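PDB 3U55: phosphoribosylaminoimidazole-succinocarboxamide synthase from Pyrococcus horikoshii, which catalyses the ATP-dependent ligation of L-aspartate to the imidazole carboxylate CAIR, giving SAICAR in de novo purine biosynthesis. Local coordinates for residues K13-I18 and L78-L83; D29-F34 and A40-K45; S53-K58 and R230-K235; V91-V96 and T196-D201; K210-F215 and I221-E226. All blocks are in the same frame, centred on the assembly; numbering follows the deposited sequence. Where two conformers were deposited one is given.

From the N terminus, strand 13-17 opens interaction 1, which closes on strand 77-81 in the four-stranded sheet. Nested inside that loop is interaction 2, the hairpin 30-33/38-41. The next helix, 45-62, starts interaction 3, whose long loop closes only at helix 220-232 and so crosses interaction 1; Leu78 packs on Val54 where they meet. Interactions 4 and 5 follow in series inside interaction 3. The first relates strands 84-93 and 197-201 of the larger sheet, the second packs the short helix 211-214 on helix 220-232. Salt bridges Arg230-Asp201 and Arg198-Asp211 join interactions 3, 4 and 5, and a sulfate is shared by interactions 2 and 5.

Interaction 1. Residues K13-I18 and L78-L83; sequences KKMIPI and LIVEKL
The closest CA pairs, Met15-Val80 and Ile18-Ile79, are 9.6 Å and 9.1 Å apart, because strands 13-17 and 77-81 are not neighbours in the four-stranded antiparallel sheet: strand 22-27 runs between them. No backbone hydrogen bond can span that gap, and the contact depends on the ends of two side chains. Met15 crosses the intervening strand with a thioether folded at every torsion. CG stands anti to the carbonyl carbon (chi1 -53°), and the two further bends bring the terminal methyl CE, rather than the sulfur, to Val80 CG2 at 4.3 Å. On the way the side chain touches Leu23 and Met25 of strand 22-27. Ile18, just past the end of its strand, uses its long branch: CD1 at the tip of the extended CG1 arm comes to the branch methyl CG2 of Ile79 at 4.4 Å. Val80 also packs on His68, and Ile79 on Ala73. Strand 22-27 shares backbone hydrogen bonds with both strands: Lys14 with Glu26 and Ile16 with Ile24 on one side, Leu78 with Met25 on the other. What passes directly between strands 13-17 and 77-81 is therefore methyl against methyl, with no polar group involved and only 91 Å² buried: weak, non-directional dispersion contact added to a sheet whose register is set by its hydrogen bonds.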
# COMPACT_ATOMS: atom_id res chain seq x y z
N LYS A 13 4.69 -15.87 21.16
CA LYS A 13 3.47 -16.66 21.43
C LYS A 13 3.51 -18.04 20.79
O LYS A 13 4.10 -18.23 19.72
CB LYS A 13 2.21 -15.92 20.95
CG LYS A 13 1.86 -14.65 21.72
CD LYS A 13 0.38 -14.26 21.55
CE LYS A 13 -0.07 -14.22 20.08
NZ LYS A 13 0.74 -13.31 19.22
N LYS A 14 2.87 -19.01 21.44
CA LYS A 14 2.74 -20.37 20.92
C LYS A 14 1.27 -20.80 20.88
O LYS A 14 0.51 -20.52 21.80
CB LYS A 14 3.56 -21.34 21.77
N MET A 15 0.89 -21.48 19.79
CA MET A 15 -0.47 -21.99 19.63
C MET A 15 -0.51 -23.50 19.80
O MET A 15 0.25 -24.22 19.14
CB MET A 15 -1.05 -21.58 18.26
CG MET A 15 -1.00 -20.09 17.95
SD MET A 15 -1.94 -19.04 19.08
CE MET A 15 -3.57 -19.08 18.36
N ILE A 16 -1.39 -23.98 20.67
CA ILE A 16 -1.52 -25.41 20.97
C ILE A 16 -2.96 -25.90 20.77
O ILE A 16 -3.85 -25.55 21.54
N PRO A 17 -3.18 -26.73 19.73
CA PRO A 17 -4.51 -27.24 19.37
C PRO A 17 -5.17 -28.10 20.45
O PRO A 17 -4.52 -28.99 21.01
CB PRO A 17 -4.24 -28.08 18.12
CG PRO A 17 -2.93 -27.61 17.60
CD PRO A 17 -2.15 -27.24 18.81
N ILE A 18 -6.44 -27.82 20.73
CA ILE A 18 -7.24 -28.64 21.63
C ILE A 18 -8.19 -29.51 20.80
O ILE A 18 -8.17 -30.74 20.89
CB ILE A 18 -8.04 -27.80 22.65
CG1 ILE A 18 -7.08 -27.09 23.63
CG2 ILE A 18 -9.04 -28.66 23.42
CD1 ILE A 18 -7.74 -25.99 24.43
N LEU A 78 -4.19 -18.61 27.33
CA LEU A 78 -5.57 -18.24 27.04
C LEU A 78 -6.19 -19.35 26.20
O LEU A 78 -5.52 -19.96 25.38
CB LEU A 78 -5.66 -16.91 26.28
CG LEU A 78 -5.09 -15.60 26.84
CD1 LEU A 78 -5.77 -14.41 26.15
CD2 LEU A 78 -5.26 -15.52 28.34
N ILE A 79 -7.47 -19.60 26.43
CA ILE A 79 -8.25 -20.46 25.55
C ILE A 79 -8.95 -19.56 24.55
O ILE A 79 -9.63 -18.61 24.94
CB ILE A 79 -9.28 -21.31 26.30
CG1 ILE A 79 -8.60 -22.10 27.43
CG2 ILE A 79 -9.97 -22.28 25.33
CD1 ILE A 79 -9.57 -22.66 28.44
N VAL A 80 -8.74 -19.85 23.27
CA VAL A 80 -9.23 -19.02 22.17
C VAL A 80 -9.98 -19.88 21.15
O VAL A 80 -9.72 -21.08 21.03
CB VAL A 80 -8.08 -18.20 21.49
CG1 VAL A 80 -7.44 -17.23 22.48
CG2 VAL A 80 -7.02 -19.11 20.86
N GLU A 81 -10.91 -19.25 20.45
CA GLU A 81 -11.70 -19.89 19.40
C GLU A 81 -10.82 -20.17 18.18
O GLU A 81 -10.03 -19.32 17.77
CB GLU A 81 -12.84 -18.95 19.03
CG GLU A 81 -13.84 -19.50 18.03
CD GLU A 81 -14.92 -18.48 17.69
OE1 GLU A 81 -14.80 -17.31 18.11
OE2 GLU A 81 -15.88 -18.86 16.99
N LYS A 82 -10.94 -21.37 17.61
CA LYS A 82 -10.30 -21.68 16.33
C LYS A 82 -10.99 -20.92 15.19
O LYS A 82 -12.22 -20.88 15.12
CB LYS A 82 -10.30 -23.19 16.04
CG LYS A 82 -9.46 -23.59 14.83
CD LYS A 82 -9.47 -25.09 14.57
CE LYS A 82 -8.49 -25.44 13.46
NZ LYS A 82 -8.52 -26.88 13.06
N LEU A 83 -10.19 -20.32 14.32
CA LEU A 83 -10.71 -19.53 13.19
C LEU A 83 -9.96 -19.86 11.91
O LEU A 83 -8.82 -20.32 11.96
CB LEU A 83 -10.56 -18.03 13.46
CG LEU A 83 -11.18 -17.42 14.72
CD1 LEU A 83 -10.62 -16.02 14.93
CD2 LEU A 83 -12.70 -17.39 14.66

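Interaction 2. Residues D29-F34 and A40-K45; sequences DDATAF and ARFKGK. With SO4 (sulfate ion), chain C.
Asp30 and Arg41 lie side by side on one face of the antiparallel hairpin 30-33/38-41, pointing the same way with carboxylate and guanidinium planes 75° apart. A salt bridge joins Arg41 NE to Asp30 OD2 at 3.3 Å, its N-H bent to 122° and the hydrogen bond weak. On the other face Ala31 CB meets the edge of the Phe42 ring at CE2, 3.8 Å away. In the backbone, Ala31 and Ala40 form a hydrogen-bonded pair, Phe42 N donates to Asp29 O, and Phe34 N donates to sulfate O4 at 3.1 Å. Asp29 sits over the type II turn Phe42-Lys45, its CG beside its own backbone N (chi1 -73°), so that the carboxylate reaches the start of helix 45-62, where OD2 accepts from Gly46 N. Replacing Asp29 with an alanine would probably leave the N-H groups of Gly44 and Gly46 without this acceptor and the turn freer to shift. Lys45 reaches back weakly to Asp30 O and makes a salt bridge with Asp195. At the turn, Gly44 N meets Asp29 OD1 at 3.2 Å, from above the carboxylate plane.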
# COMPACT_ATOMS: atom_id res chain seq x y z
N ASP A 29 8.14 -15.32 27.15
CA ASP A 29 8.98 -14.19 27.57
C ASP A 29 9.91 -13.69 26.47
O ASP A 29 10.59 -12.67 26.64
CB ASP A 29 9.77 -14.55 28.83
CG ASP A 29 8.90 -14.60 30.08
OD1 ASP A 29 9.41 -14.98 31.15
OD2 ASP A 29 7.69 -14.26 29.99
N ASP A 30 9.92 -14.39 25.33
CA ASP A 30 10.76 -14.03 24.18
C ASP A 30 10.32 -12.74 23.51
O ASP A 30 9.12 -12.49 23.35
CB ASP A 30 10.76 -15.15 23.14
CG ASP A 30 11.31 -16.46 23.67
OD1 ASP A 30 10.72 -17.51 23.37
OD2 ASP A 30 12.34 -16.44 24.39
N ALA A 31 11.30 -11.93 23.12
CA ALA A 31 11.04 -10.72 22.35
C ALA A 31 11.90 -10.69 21.10
O ALA A 31 13.10 -11.01 21.14
CB ALA A 31 11.29 -9.47 23.20
N THR A 32 11.28 -10.34 19.97
CA THR A 32 11.99 -10.21 18.70
C THR A 32 11.71 -8.85 18.08
O THR A 32 10.63 -8.30 18.25
CB THR A 32 11.59 -11.30 17.67
OG1 THR A 32 10.16 -11.34 17.53
CG2 THR A 32 12.10 -12.68 18.09
N ALA A 33 12.70 -8.31 17.37
CA ALA A 33 12.53 -7.04 16.69
C ALA A 33 13.34 -7.02 15.40
O ALA A 33 14.19 -7.88 15.19
CB ALA A 33 12.95 -5.88 17.59
N PHE A 34 13.04 -6.04 14.55
CA PHE A 34 13.75 -5.81 13.30
C PHE A 34 13.92 -7.09 12.48
O PHE A 34 15.04 -7.48 12.12
CB PHE A 34 15.11 -5.14 13.55
CG PHE A 34 15.03 -3.92 14.43
CD1 PHE A 34 14.24 -2.83 14.08
CD2 PHE A 34 15.77 -3.85 15.61
CE1 PHE A 34 14.17 -1.70 14.89
CE2 PHE A 34 15.71 -2.72 16.43
CZ PHE A 34 14.91 -1.65 16.07
N ALA A 40 15.82 -11.07 22.64
CA ALA A 40 16.06 -11.08 24.09
C ALA A 40 14.89 -11.75 24.81
O ALA A 40 13.81 -11.90 24.24
CB ALA A 40 16.27 -9.66 24.62
N ARG A 41 15.12 -12.15 26.05
CA ARG A 41 14.07 -12.72 26.90
C ARG A 41 13.84 -11.82 28.11
O ARG A 41 14.79 -11.44 28.79
CB ARG A 41 14.45 -14.12 27.37
CG ARG A 41 14.62 -15.15 26.25
CD ARG A 41 14.88 -16.55 26.81
NE ARG A 41 13.66 -17.16 27.35
CZ ARG A 41 13.32 -17.17 28.64
NH1 ARG A 41 14.10 -16.60 29.55
NH2 ARG A 41 12.19 -17.75 29.02
N PHE A 42 12.58 -11.50 28.37
CA PHE A 42 12.23 -10.62 29.48
C PHE A 42 11.32 -11.34 30.46
O PHE A 42 10.16 -11.64 30.14
CB PHE A 42 11.56 -9.34 28.97
CG PHE A 42 12.46 -8.48 28.13
CD1 PHE A 42 13.34 -7.58 28.73
CD2 PHE A 42 12.42 -8.56 26.74
CE1 PHE A 42 14.17 -6.78 27.96
CE2 PHE A 42 13.25 -7.77 25.96
CZ PHE A 42 14.13 -6.87 26.57
N LYS A 43 11.85 -11.62 31.65
CA LYS A 43 11.14 -12.42 32.65
C LYS A 43 9.85 -11.73 33.09
O LYS A 43 9.88 -10.64 33.66
CB LYS A 43 12.04 -12.72 33.85
CG LYS A 43 11.37 -13.48 34.99
CD LYS A 43 11.01 -14.92 34.62
CE LYS A 43 10.31 -15.61 35.78
NZ LYS A 43 9.99 -17.04 35.47
N GLY A 44 8.73 -12.40 32.83
CA GLY A 44 7.42 -11.87 33.19
C GLY A 44 6.66 -11.20 32.05
O GLY A 44 5.49 -10.85 32.22
N LYS A 45 7.31 -11.01 30.90
CA LYS A 45 6.65 -10.35 29.76
C LYS A 45 5.42 -11.14 29.29
O LYS A 45 4.38 -10.55 29.00
CB LYS A 45 7.62 -10.13 28.60
CG LYS A 45 6.98 -9.44 27.40
CD LYS A 45 7.96 -9.14 26.27
CE LYS A 45 8.17 -10.33 25.36
NZ LYS A 45 7.00 -10.62 24.46
S SO4 C . 9.13 -5.81 14.90
O1 SO4 C . 8.95 -5.84 16.34
O2 SO4 C . 9.49 -7.14 14.43
O3 SO4 C . 7.88 -5.39 14.27
O4 SO4 C . 10.20 -4.86 14.56

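Interaction 3. Residues S53-K58 and R230-K235; sequences SVIFFK and RITGEK
Ile55 and Ile231 share a torsion, CG1 anti to the carbonyl carbon (chi1 -71° and -72°), which turns each CG2 branch toward the other helix. Ile231 is modelled in two conformers, and its contacts are those of the one described here. In it the two CG2 methyls meet at 3.9 Å, the side chains crossing obliquely. Its extended CG1 arm carries CD1 to CZ of Phe56, 3.6 Å away, and these two side chains cross at about a right angle. Ile55 in turn sends CD1 to the methyl CG2 of Thr232 at 3.7 Å. The hydroxyl of Thr232 serves its own chain instead: OG1 accepts from Glu234 N at 3.2 Å, an ST turn, and is also hydrogen-bonded to Tyr228 O. Gly233, the first residue past the helix, has positive phi. Nothing polar crosses, so helices 45-62 and 220-232 meet here by apolar contact alone. Helix 143-165 joins the cluster, with Tyr163 against both isoleucines and Leu160 and Leu164 on Phe56, while Arg230 forms a salt bridge to Asp201 of strand 197-201.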
# COMPACT_ATOMS: atom_id res chain seq x y z
N SER A 53 -3.97 -8.63 27.36
CA SER A 53 -4.81 -9.10 26.26
C SER A 53 -6.22 -9.42 26.76
O SER A 53 -7.21 -9.00 26.18
CB SER A 53 -4.20 -10.32 25.56
OG SER A 53 -3.08 -9.96 24.78
N VAL A 54 -6.28 -10.17 27.87
CA VAL A 54 -7.55 -10.52 28.51
C VAL A 54 -8.36 -9.27 28.84
O VAL A 54 -9.54 -9.18 28.51
CB VAL A 54 -7.33 -11.40 29.76
CG1 VAL A 54 -8.61 -11.57 30.56
CG2 VAL A 54 -6.80 -12.76 29.36
N ILE A 55 -7.70 -8.30 29.49
CA ILE A 55 -8.36 -7.04 29.83
C ILE A 55 -8.96 -6.37 28.59
O ILE A 55 -10.13 -5.99 28.59
CB ILE A 55 -7.40 -6.08 30.56
CG1 ILE A 55 -7.09 -6.59 31.98
CG2 ILE A 55 -7.99 -4.67 30.63
CD1 ILE A 55 -5.83 -6.02 32.60
N PHE A 56 -8.15 -6.22 27.54
CA PHE A 56 -8.61 -5.57 26.31
C PHE A 56 -9.70 -6.36 25.59
O PHE A 56 -10.68 -5.76 25.15
CB PHE A 56 -7.44 -5.25 25.37
CG PHE A 56 -6.49 -4.20 25.90
CD1 PHE A 56 -6.96 -2.95 26.32
CD2 PHE A 56 -5.12 -4.44 25.94
CE1 PHE A 56 -6.08 -1.97 26.79
CE2 PHE A 56 -4.23 -3.47 26.39
CZ PHE A 56 -4.71 -2.24 26.83
N PHE A 57 -9.54 -7.68 25.48
CA PHE A 57 -10.58 -8.52 24.85
C PHE A 57 -11.92 -8.39 25.56
O PHE A 57 -12.96 -8.28 24.91
CB PHE A 57 -10.18 -10.00 24.80
CG PHE A 57 -9.12 -10.33 23.79
CD1 PHE A 57 -9.11 -9.74 22.53
CD2 PHE A 57 -8.14 -11.29 24.08
CE1 PHE A 57 -8.12 -10.07 21.59
CE2 PHE A 57 -7.16 -11.63 23.15
CZ PHE A 57 -7.14 -11.02 21.91
N LYS A 58 -11.90 -8.43 26.89
CA LYS A 58 -13.13 -8.31 27.68
C LYS A 58 -13.80 -6.96 27.46
O LYS A 58 -15.02 -6.90 27.27
CB LYS A 58 -12.85 -8.55 29.17
CG LYS A 58 -12.68 -10.02 29.53
CD LYS A 58 -12.22 -10.17 30.97
CE LYS A 58 -12.25 -11.63 31.41
NZ LYS A 58 -11.65 -11.82 32.76
N ARG A 230 -1.28 1.10 35.65
CA ARG A 230 -2.18 2.19 35.29
C ARG A 230 -3.56 1.70 34.89
O ARG A 230 -4.57 2.35 35.20
CB ARG A 230 -1.59 3.02 34.15
CG ARG A 230 -0.50 3.95 34.59
CD ARG A 230 -0.44 5.13 33.68
NE ARG A 230 0.93 5.58 33.50
CZ ARG A 230 1.28 6.66 32.82
NH1 ARG A 230 0.36 7.43 32.25
NH2 ARG A 230 2.57 6.97 32.72
N ILE A 231 -3.60 0.56 34.20
CA ILE A 231 -4.86 -0.02 33.75
C ILE A 231 -5.62 -0.69 34.89
O ILE A 231 -6.81 -0.45 35.08
CB ILE A 231 -4.64 -0.99 32.55
CG1 ILE A 231 -4.29 -0.18 31.29
CG2 ILE A 231 -5.87 -1.86 32.31
CD1 ILE A 231 -3.77 -1.01 30.13
N THR A 232 -4.92 -1.52 35.67
CA THR A 232 -5.57 -2.29 36.74
C THR A 232 -5.77 -1.51 38.04
O THR A 232 -6.72 -1.77 38.78
CB THR A 232 -4.81 -3.59 37.05
OG1 THR A 232 -3.50 -3.28 37.53
CG2 THR A 232 -4.71 -4.47 35.81
N GLY A 233 -4.87 -0.56 38.31
CA GLY A 233 -4.86 0.15 39.58
C GLY A 233 -4.11 -0.61 40.67
O GLY A 233 -4.16 -0.24 41.84
N GLU A 234 -3.40 -1.66 40.27
CA GLU A 234 -2.65 -2.49 41.21
C GLU A 234 -1.36 -3.07 40.61
O GLU A 234 -1.26 -3.23 39.39
CB GLU A 234 -3.54 -3.62 41.77
CG GLU A 234 -4.12 -4.56 40.72
CD GLU A 234 -5.06 -5.59 41.31
N LYS A 235 -0.39 -3.36 41.47
CA LYS A 235 0.89 -3.93 41.04
C LYS A 235 0.73 -5.39 40.61
O LYS A 235 -0.04 -6.13 41.22

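Interaction 4. Residues V91-V96 and T196-D201; sequences VVRNVV and TCRFWD. With SO4 (sulfate ion), chain B.
Arg93 and Arg198 converge on a sulfate from strands 84-93 and 197-201, which flank strand 169-180 in the larger antiparallel sheet. The packed part of the contact lies past the corner at Asn94, where buried Val95 lays CG1, anti to its backbone N (chi1 175°), against Trp200, 3.9 Å from CZ3. The arginine end is looser: no hydrogen bond joins the segments directly, and the anion links them. The guanidinium planes are 25° apart, each meeting the ion at its edge. Sulfate O2 takes both NH1 and NH2 of Arg198, at 3.2 and 3.3 Å, while Ser99 N also donates to the ion. Such a pocket is consistent with a binding place for a substrate phosphate. Second-shell acids hold the arginines: Glu118 pairs with Arg93, Asp173 and Asp211 with Arg198. A leucine in place of Arg93 would probably leave Glu118 without this salt bridge, and Arg198 to hold the anion without its mate from strand 84-93. Sulfate O1 bridges the two arginines, accepting from Arg198 NH1 at 3.2 Å and from Arg93 NH2 at a doubtfully short separation.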
# COMPACT_ATOMS: atom_id res chain seq x y z
N VAL A 91 -3.17 -2.52 10.66
CA VAL A 91 -2.57 -1.52 11.53
C VAL A 91 -3.41 -0.23 11.53
O VAL A 91 -3.68 0.33 10.47
CB VAL A 91 -1.10 -1.23 11.10
CG1 VAL A 91 -0.48 -0.18 12.00
CG2 VAL A 91 -0.27 -2.54 11.09
N VAL A 92 -3.82 0.22 12.72
CA VAL A 92 -4.53 1.49 12.86
C VAL A 92 -3.59 2.50 13.51
O VAL A 92 -2.96 2.18 14.50
CB VAL A 92 -5.84 1.35 13.69
CG1 VAL A 92 -6.61 2.68 13.74
CG2 VAL A 92 -6.75 0.30 13.10
N ARG A 93 -3.50 3.70 12.95
CA ARG A 93 -2.54 4.70 13.43
C ARG A 93 -3.24 6.05 13.69
O ARG A 93 -3.94 6.57 12.82
CB ARG A 93 -1.37 4.86 12.44
CG ARG A 93 -1.04 3.56 11.64
CD ARG A 93 0.22 3.69 10.74
NE ARG A 93 1.41 3.60 11.57
CZ ARG A 93 2.35 2.66 11.51
NH1 ARG A 93 2.34 1.68 10.61
NH2 ARG A 93 3.35 2.74 12.37
N ASN A 94 -3.04 6.57 14.90
CA ASN A 94 -3.59 7.86 15.34
C ASN A 94 -2.52 8.95 15.38
O ASN A 94 -2.81 10.14 15.16
CB ASN A 94 -4.18 7.71 16.74
CG ASN A 94 -5.31 6.71 16.78
OD1 ASN A 94 -6.30 6.84 16.04
ND2 ASN A 94 -5.19 5.72 17.66
N VAL A 95 -1.30 8.53 15.68
CA VAL A 95 -0.15 9.42 15.81
C VAL A 95 0.96 8.84 14.95
O VAL A 95 1.11 7.62 14.87
CB VAL A 95 0.30 9.51 17.29
CG1 VAL A 95 1.57 10.34 17.43
CG2 VAL A 95 -0.82 10.08 18.16
N VAL A 96 1.73 9.71 14.28
CA VAL A 96 2.82 9.25 13.41
C VAL A 96 3.97 8.64 14.23
O VAL A 96 4.50 9.26 15.16
CB VAL A 96 3.34 10.36 12.46
CG1 VAL A 96 4.56 9.90 11.69
CG2 VAL A 96 2.24 10.80 11.48
N THR A 196 2.08 -5.29 20.64
CA THR A 196 1.36 -5.03 19.38
C THR A 196 0.79 -3.61 19.26
O THR A 196 0.19 -3.27 18.24
CB THR A 196 0.24 -6.06 19.17
OG1 THR A 196 -0.67 -6.03 20.28
CG2 THR A 196 0.82 -7.47 19.01
N CYS A 197 0.98 -2.81 20.30
CA CYS A 197 0.47 -1.44 20.32
C CYS A 197 1.62 -0.49 20.64
O CYS A 197 2.57 -0.88 21.32
CB CYS A 197 -0.58 -1.26 21.41
SG CYS A 197 -2.00 -2.36 21.39
N ARG A 198 1.52 0.74 20.16
CA ARG A 198 2.34 1.81 20.71
C ARG A 198 1.52 2.61 21.72
O ARG A 198 0.43 3.11 21.41
CB ARG A 198 2.93 2.71 19.62
CG ARG A 198 4.11 2.07 18.92
CD ARG A 198 4.75 3.00 17.90
NE ARG A 198 5.91 2.35 17.27
CZ ARG A 198 5.84 1.61 16.16
NH1 ARG A 198 4.68 1.43 15.54
NH2 ARG A 198 6.94 1.06 15.67
N PHE A 199 2.05 2.67 22.95
CA PHE A 199 1.43 3.37 24.07
C PHE A 199 2.40 4.45 24.56
O PHE A 199 3.52 4.14 24.93
CB PHE A 199 1.21 2.42 25.25
CG PHE A 199 0.25 1.28 25.01
CD1 PHE A 199 -0.99 1.48 24.40
CD2 PHE A 199 0.56 0.00 25.47
CE1 PHE A 199 -1.89 0.42 24.23
CE2 PHE A 199 -0.33 -1.07 25.30
CZ PHE A 199 -1.55 -0.86 24.68
N TRP A 200 1.96 5.71 24.58
CA TRP A 200 2.78 6.81 25.13
C TRP A 200 2.13 7.40 26.37
O TRP A 200 0.91 7.55 26.43
CB TRP A 200 2.96 7.93 24.09
CG TRP A 200 3.83 7.61 22.91
CD1 TRP A 200 4.47 6.42 22.64
CD2 TRP A 200 4.13 8.48 21.81
NE1 TRP A 200 5.15 6.52 21.46
CE2 TRP A 200 4.96 7.77 20.93
CE3 TRP A 200 3.77 9.80 21.50
CZ2 TRP A 200 5.45 8.32 19.74
CZ3 TRP A 200 4.26 10.36 20.31
CH2 TRP A 200 5.08 9.62 19.45
N ASP A 201 2.94 7.74 27.38
CA ASP A 201 2.40 8.47 28.53
C ASP A 201 1.84 9.81 28.05
O ASP A 201 2.48 10.49 27.26
CB ASP A 201 3.47 8.69 29.60
CG ASP A 201 2.98 9.59 30.72
OD1 ASP A 201 2.06 9.17 31.45
OD2 ASP A 201 3.48 10.71 30.86
S SO4 B . 5.47 -0.30 12.29
O1 SO4 B . 5.23 1.13 12.41
O2 SO4 B . 5.37 -0.95 13.59
O3 SO4 B . 4.49 -0.85 11.35
O4 SO4 B . 6.82 -0.52 11.78

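Interaction 5. Residues K210-F215 and I221-E226; sequences KDVFRF and IEAYKE. With SO4 (sulfate ion), chain C.
Lys210 and Tyr224 run side by side, pointing the same way, with the phenol OH 3.5 Å from Lys210 CB. The hydroxyl also comes near Lys210 N, but at an angle too poor for a hydrogen bond; its polar partner is Asp195 OD2. Beside this pair, Val212 CG2 touches Ala223 CB at 4.1 Å, consistent with the short distance of 7.6 Å between Val212 CA and Ala223 CA. Beyond the first shell, the Lys210 chain, with CG anti to its backbone N (chi1 -160°) and straight thereafter, runs past the hydroxyl and takes NZ to a sulfate oxygen, O1, at 2.8 Å; Thr32 O accepts from the same NZ. Arg214 reaches that oxygen with NH1 at 3.1 Å and adds NE at 3.3 Å, while Lys210 CD lies over the rim of one face of its guanidinium. At another edge Arg214 NH2 meets Asp211 OD1 at 2.8 Å, from above the carboxylate plane. The contact between helices thus carries a basic cluster on its flank. With Phe34 N, Lys210 and Arg214 hold a sulfate, probably from the crystallisation liquor, and Asp211, partner of both Arg214 and Arg198, would be expected to offset part of the positive charge.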
# COMPACT_ATOMS: atom_id res chain seq x y z
N LYS A 210 6.79 -1.97 23.23
CA LYS A 210 7.92 -2.67 22.63
C LYS A 210 9.04 -1.76 22.09
O LYS A 210 10.16 -2.22 21.91
CB LYS A 210 7.41 -3.61 21.54
CG LYS A 210 8.36 -4.73 21.16
CD LYS A 210 7.76 -5.55 20.04
CE LYS A 210 8.68 -6.65 19.60
NZ LYS A 210 8.11 -7.43 18.45
N ASP A 211 8.74 -0.48 21.83
CA ASP A 211 9.77 0.47 21.36
C ASP A 211 10.89 0.67 22.39
O ASP A 211 12.01 1.06 22.03
CB ASP A 211 9.16 1.82 20.96
CG ASP A 211 8.60 1.83 19.54
OD1 ASP A 211 8.92 0.93 18.74
OD2 ASP A 211 7.85 2.77 19.22
N VAL A 212 10.59 0.41 23.65
CA VAL A 212 11.57 0.44 24.73
C VAL A 212 12.65 -0.63 24.49
O VAL A 212 13.83 -0.39 24.75
CB VAL A 212 10.88 0.27 26.11
CG1 VAL A 212 11.90 0.00 27.23
CG2 VAL A 212 10.06 1.51 26.44
N PHE A 213 12.23 -1.78 23.97
CA PHE A 213 13.14 -2.84 23.56
C PHE A 213 13.77 -2.56 22.19
O PHE A 213 14.98 -2.72 22.03
CB PHE A 213 12.43 -4.20 23.56
CG PHE A 213 13.17 -5.29 22.83
CD1 PHE A 213 14.42 -5.73 23.27
CD2 PHE A 213 12.60 -5.89 21.71
CE1 PHE A 213 15.09 -6.75 22.60
CE2 PHE A 213 13.27 -6.91 21.03
CZ PHE A 213 14.52 -7.34 21.47
N ARG A 214 12.96 -2.15 21.22
CA ARG A 214 13.45 -1.82 19.87
C ARG A 214 14.59 -0.81 19.91
O ARG A 214 15.59 -0.98 19.21
CB ARG A 214 12.32 -1.29 18.98
CG ARG A 214 11.35 -2.34 18.45
CD ARG A 214 10.44 -1.75 17.38
NE ARG A 214 9.35 -2.67 17.04
CZ ARG A 214 8.09 -2.53 17.45
NH1 ARG A 214 7.18 -3.43 17.09
NH2 ARG A 214 7.72 -1.51 18.22
N PHE A 215 14.44 0.23 20.72
CA PHE A 215 15.40 1.34 20.71
C PHE A 215 16.12 1.60 22.04
O PHE A 215 16.67 2.68 22.25
CB PHE A 215 14.73 2.61 20.18
CG PHE A 215 14.11 2.44 18.83
CD1 PHE A 215 14.91 2.26 17.70
CD2 PHE A 215 12.73 2.45 18.67
CE1 PHE A 215 14.34 2.09 16.44
CE2 PHE A 215 12.15 2.28 17.41
CZ PHE A 215 12.96 2.10 16.30
N ILE A 221 10.48 -4.48 31.03
CA ILE A 221 9.59 -5.02 32.05
C ILE A 221 8.95 -3.91 32.89
O ILE A 221 7.75 -3.93 33.15
CB ILE A 221 10.29 -6.10 32.93
CG1 ILE A 221 10.44 -7.41 32.14
CG2 ILE A 221 9.54 -6.32 34.24
CD1 ILE A 221 9.11 -8.01 31.64
N GLU A 222 9.76 -2.93 33.28
CA GLU A 222 9.25 -1.78 34.05
C GLU A 222 8.20 -0.99 33.27
O GLU A 222 7.20 -0.56 33.85
CB GLU A 222 10.39 -0.87 34.52
CG GLU A 222 11.36 -1.53 35.51
CD GLU A 222 10.65 -2.22 36.67
OE1 GLU A 222 10.80 -3.46 36.79
OE2 GLU A 222 9.95 -1.54 37.45
N ALA A 223 8.42 -0.81 31.97
CA ALA A 223 7.46 -0.12 31.10
C ALA A 223 6.14 -0.88 31.00
O ALA A 223 5.07 -0.29 31.11
CB ALA A 223 8.06 0.13 29.72
N TYR A 224 6.22 -2.20 30.82
CA TYR A 224 5.03 -3.05 30.69
C TYR A 224 4.27 -3.15 32.02
O TYR A 224 3.04 -3.23 32.03
CB TYR A 224 5.40 -4.45 30.19
CG TYR A 224 5.69 -4.58 28.70
CD1 TYR A 224 6.37 -3.58 28.00
CD2 TYR A 224 5.31 -5.73 28.00
CE1 TYR A 224 6.66 -3.72 26.63
CE2 TYR A 224 5.59 -5.87 26.64
CZ TYR A 224 6.26 -4.87 25.97
OH TYR A 224 6.53 -5.01 24.62
N LYS A 225 5.01 -3.15 33.13
CA LYS A 225 4.41 -3.12 34.47
C LYS A 225 3.62 -1.83 34.68
O LYS A 225 2.52 -1.85 35.23
CB LYS A 225 5.47 -3.23 35.56
CG LYS A 225 5.99 -4.63 35.83
CD LYS A 225 7.11 -4.58 36.87
CE LYS A 225 7.52 -5.97 37.33
NZ LYS A 225 8.63 -5.92 38.32
N GLU A 226 4.20 -0.72 34.23
CA GLU A 226 3.61 0.61 34.39
C GLU A 226 2.26 0.67 33.69
O GLU A 226 1.28 1.15 34.25
CB GLU A 226 4.55 1.69 33.85
CG GLU A 226 4.81 2.85 34.81
CD GLU A 226 3.90 4.03 34.58
OE1 GLU A 226 2.98 4.26 35.41
OE2 GLU A 226 4.09 4.74 33.58
S SO4 C . 9.13 -5.81 14.90
O1 SO4 C . 8.95 -5.84 16.34
O2 SO4 C . 9.49 -7.14 14.43
O3 SO4 C . 7.88 -5.39 14.27
O4 SO4 C . 10.20 -4.86 14.56